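Local coordinates for protein laminin subunit ALPHA-1 (Mus musculus, PDB 2JD4) that forms part of the basement-membrane protein laminin-111 and, through its C-terminal LG4-5 domain pair, probably anchors laminin to cell surfaces, at residues G207-K213 with P323-Y329. The protein carries 4 engineered substitutions. Numbering follows the deposited sequence.
Sequences GYAALVK and PIYVGGY
Tyr208 packs against Gly328 and Tyr329, just past the end of strand 323-326, while further along its own strand pairs antiparallel with 323-326. From its root outward, CB rests 3.4 Å from Gly328 O, a buried carbonyl oxygen with no hydrogen-bond partner in the model; CG and CD2 pass near Tyr329 CA; CD1 comes 3.9 Å from Tyr325 CD2, and CE1 stays close to Tyr325 CE2. Because CG sits between the backbone N and the carbonyl carbon (chi1 59°), the ring runs alongside that of Tyr325, both pointing the same way, with planes inclined at 46°. At the tip, OH is hydrogen-bonded to Asp369 OD2. A leucine at Tyr208 would probably leave Asp369 without this hydroxyl and uncover part of the Tyr325 edge. One face of the Tyr325 ring is occupied by Ala210 CB, a CH-pi contact 4.0 Å from the ring centroid.

The pairing itself rests on four backbone hydrogen bonds, two each for Ala209 with Val326 and Leu211 with Ile324; the straightest include Val326 N to Ala209 O, 2.7 Å at 170°. On the sheet face opposite the tyrosines, Ala209 CB lies 4.4 Å from Val326 CB. Gly328 is sterically required: a CB there would collide with Gly207 O.

Within this laminin G beta-sandwich, strand 207-212 lies between 322-326 and 369-374; Tyr208 and Ala210 make backbone hydrogen bonds to the latter, with Gln371 and Asp369, whereas Tyr325 and Gly327 bond onward to strand 235-241, whose Leu238 and Ile240 pack on Ile324.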
loop_
_atom_site.group_PDB
_atom_site.type_symbol
_atom_site.label_atom_id
_atom_site.label_comp_id
_atom_site.label_asym_id
_atom_site.label_seq_id
_atom_site.Cartn_x
_atom_site.Cartn_y
_atom_site.Cartn_z
ATOM N N GLY A 207 -3.318 0.912 16.960
ATOM C CA GLY A 207 -4.589 1.229 16.334
ATOM C C GLY A 207 -5.222 0.233 15.377
ATOM O O GLY A 207 -5.377 -0.939 15.708
ATOM N N TYR A 208 -5.577 0.707 14.183
ATOM C CA TYR A 208 -6.247 -0.132 13.185
ATOM C C TYR A 208 -6.393 0.605 11.857
ATOM O O TYR A 208 -6.047 1.783 11.736
ATOM C CB TYR A 208 -7.655 -0.461 13.689
ATOM C CG TYR A 208 -8.454 0.801 13.924
ATOM C CD1 TYR A 208 -9.195 1.380 12.898
ATOM C CD2 TYR A 208 -8.363 1.486 15.133
ATOM C CE1 TYR A 208 -9.815 2.612 13.062
ATOM C CE2 TYR A 208 -8.980 2.720 15.308
ATOM C CZ TYR A 208 -9.697 3.279 14.271
ATOM O OH TYR A 208 -10.265 4.524 14.423
ATOM N N ALA A 209 -6.929 -0.099 10.865
ATOM C CA ALA A 209 -7.198 0.483 9.555
ATOM C C ALA A 209 -8.614 0.040 9.198
ATOM O O ALA A 209 -8.939 -1.138 9.334
ATOM C CB ALA A 209 -6.213 -0.031 8.527
ATOM N N ALA A 210 -9.457 0.981 8.775
ATOM C CA ALA A 210 -10.842 0.663 8.398
ATOM C C ALA A 210 -11.066 0.915 6.904
ATOM O O ALA A 210 -10.765 1.999 6.395
ATOM C CB ALA A 210 -11.824 1.495 9.230
ATOM N N LEU A 211 -11.598 -0.091 6.215
ATOM C CA LEU A 211 -11.847 -0.031 4.769
ATOM C C LEU A 211 -13.316 -0.266 4.366
ATOM O O LEU A 211 -14.080 -0.906 5.090
ATOM C CB LEU A 211 -10.981 -1.080 4.059
ATOM C CG LEU A 211 -9.470 -0.874 3.879
ATOM C CD1 LEU A 211 -8.826 -0.381 5.152
ATOM C CD2 LEU A 211 -8.849 -2.191 3.436
ATOM N N VAL A 212 -13.683 0.234 3.189
ATOM C CA VAL A 212 -15.034 0.083 2.648
ATOM C C VAL A 212 -16.076 0.759 3.531
ATOM O O VAL A 212 -16.877 0.098 4.201
ATOM C CB VAL A 212 -15.415 -1.402 2.484
ATOM C CG1 VAL A 212 -16.649 -1.522 1.593
ATOM C CG2 VAL A 212 -14.254 -2.183 1.886
ATOM N N LYS A 213 -16.060 2.086 3.525
ATOM C CA LYS A 213 -16.988 2.863 4.333
ATOM C C LYS A 213 -18.449 2.640 3.937
ATOM O O LYS A 213 -19.343 2.739 4.776
ATOM C CB LYS A 213 -16.642 4.352 4.234
ATOM C CG LYS A 213 -17.376 5.224 5.236
ATOM C CD LYS A 213 -16.890 6.663 5.174
ATOM C CE LYS A 213 -17.564 7.524 6.234
ATOM N NZ LYS A 213 -17.075 8.932 6.198
ATOM N N PRO A 323 -18.068 -1.722 7.477
ATOM C CA PRO A 323 -16.659 -1.607 7.091
ATOM C C PRO A 323 -15.812 -2.796 7.525
ATOM O O PRO A 323 -16.197 -3.569 8.404
ATOM C CB PRO A 323 -16.216 -0.308 7.774
ATOM C CG PRO A 323 -17.487 0.486 7.852
ATOM C CD PRO A 323 -18.485 -0.559 8.279
ATOM N N ILE A 324 -14.654 -2.935 6.894
ATOM C CA ILE A 324 -13.731 -4.008 7.220
ATOM C C ILE A 324 -12.635 -3.423 8.104
ATOM O O ILE A 324 -11.885 -2.545 7.674
ATOM C CB ILE A 324 -13.071 -4.594 5.951
ATOM C CG1 ILE A 324 -14.138 -5.185 5.024
ATOM C CG2 ILE A 324 -12.061 -5.669 6.340
ATOM C CD1 ILE A 324 -13.576 -5.688 3.703
ATOM N N TYR A 325 -12.553 -3.903 9.337
ATOM C CA TYR A 325 -11.539 -3.425 10.267
ATOM C C TYR A 325 -10.329 -4.340 10.244
ATOM O O TYR A 325 -10.448 -5.546 10.451
ATOM C CB TYR A 325 -12.124 -3.312 11.682
ATOM C CG TYR A 325 -12.919 -2.036 11.866
ATOM C CD1 TYR A 325 -14.228 -1.927 11.392
ATOM C CD2 TYR A 325 -12.319 -0.898 12.411
ATOM C CE1 TYR A 325 -14.916 -0.706 11.445
ATOM C CE2 TYR A 325 -12.993 0.320 12.470
ATOM C CZ TYR A 325 -14.291 0.411 11.980
ATOM O OH TYR A 325 -14.946 1.623 12.003
ATOM N N VAL A 326 -9.164 -3.755 9.974
ATOM C CA VAL A 326 -7.926 -4.522 9.892
ATOM C C VAL A 326 -6.924 -4.191 10.992
ATOM O O VAL A 326 -6.608 -3.030 11.226
ATOM C CB VAL A 326 -7.230 -4.291 8.530
ATOM C CG1 VAL A 326 -6.028 -5.207 8.411
ATOM C CG2 VAL A 326 -8.217 -4.526 7.385
ATOM N N GLY A 327 -6.433 -5.223 11.671
ATOM C CA GLY A 327 -5.446 -5.018 12.722
ATOM C C GLY A 327 -5.952 -4.535 14.072
ATOM O O GLY A 327 -5.148 -4.313 14.987
ATOM N N GLY A 328 -7.266 -4.373 14.207
ATOM C CA GLY A 328 -7.838 -3.904 15.465
ATOM C C GLY A 328 -9.120 -3.118 15.245
ATOM O O GLY A 328 -9.677 -3.136 14.147
ATOM N N TYR A 329 -9.594 -2.426 16.277
ATOM C CA TYR A 329 -10.816 -1.634 16.167
ATOM C C TYR A 329 -11.048 -0.796 17.422
ATOM O O TYR A 329 -10.701 -1.217 18.530
ATOM C CB TYR A 329 -12.027 -2.550 15.904
ATOM C CG TYR A 329 -12.293 -3.601 16.966
ATOM C CD1 TYR A 329 -13.295 -3.417 17.919
ATOM C CD2 TYR A 329 -11.550 -4.777 17.013
ATOM C CE1 TYR A 329 -13.551 -4.382 18.894
ATOM C CE2 TYR A 329 -11.797 -5.752 17.986
ATOM C CZ TYR A 329 -12.797 -5.547 18.921
ATOM O OH TYR A 329 -13.042 -6.504 19.886
#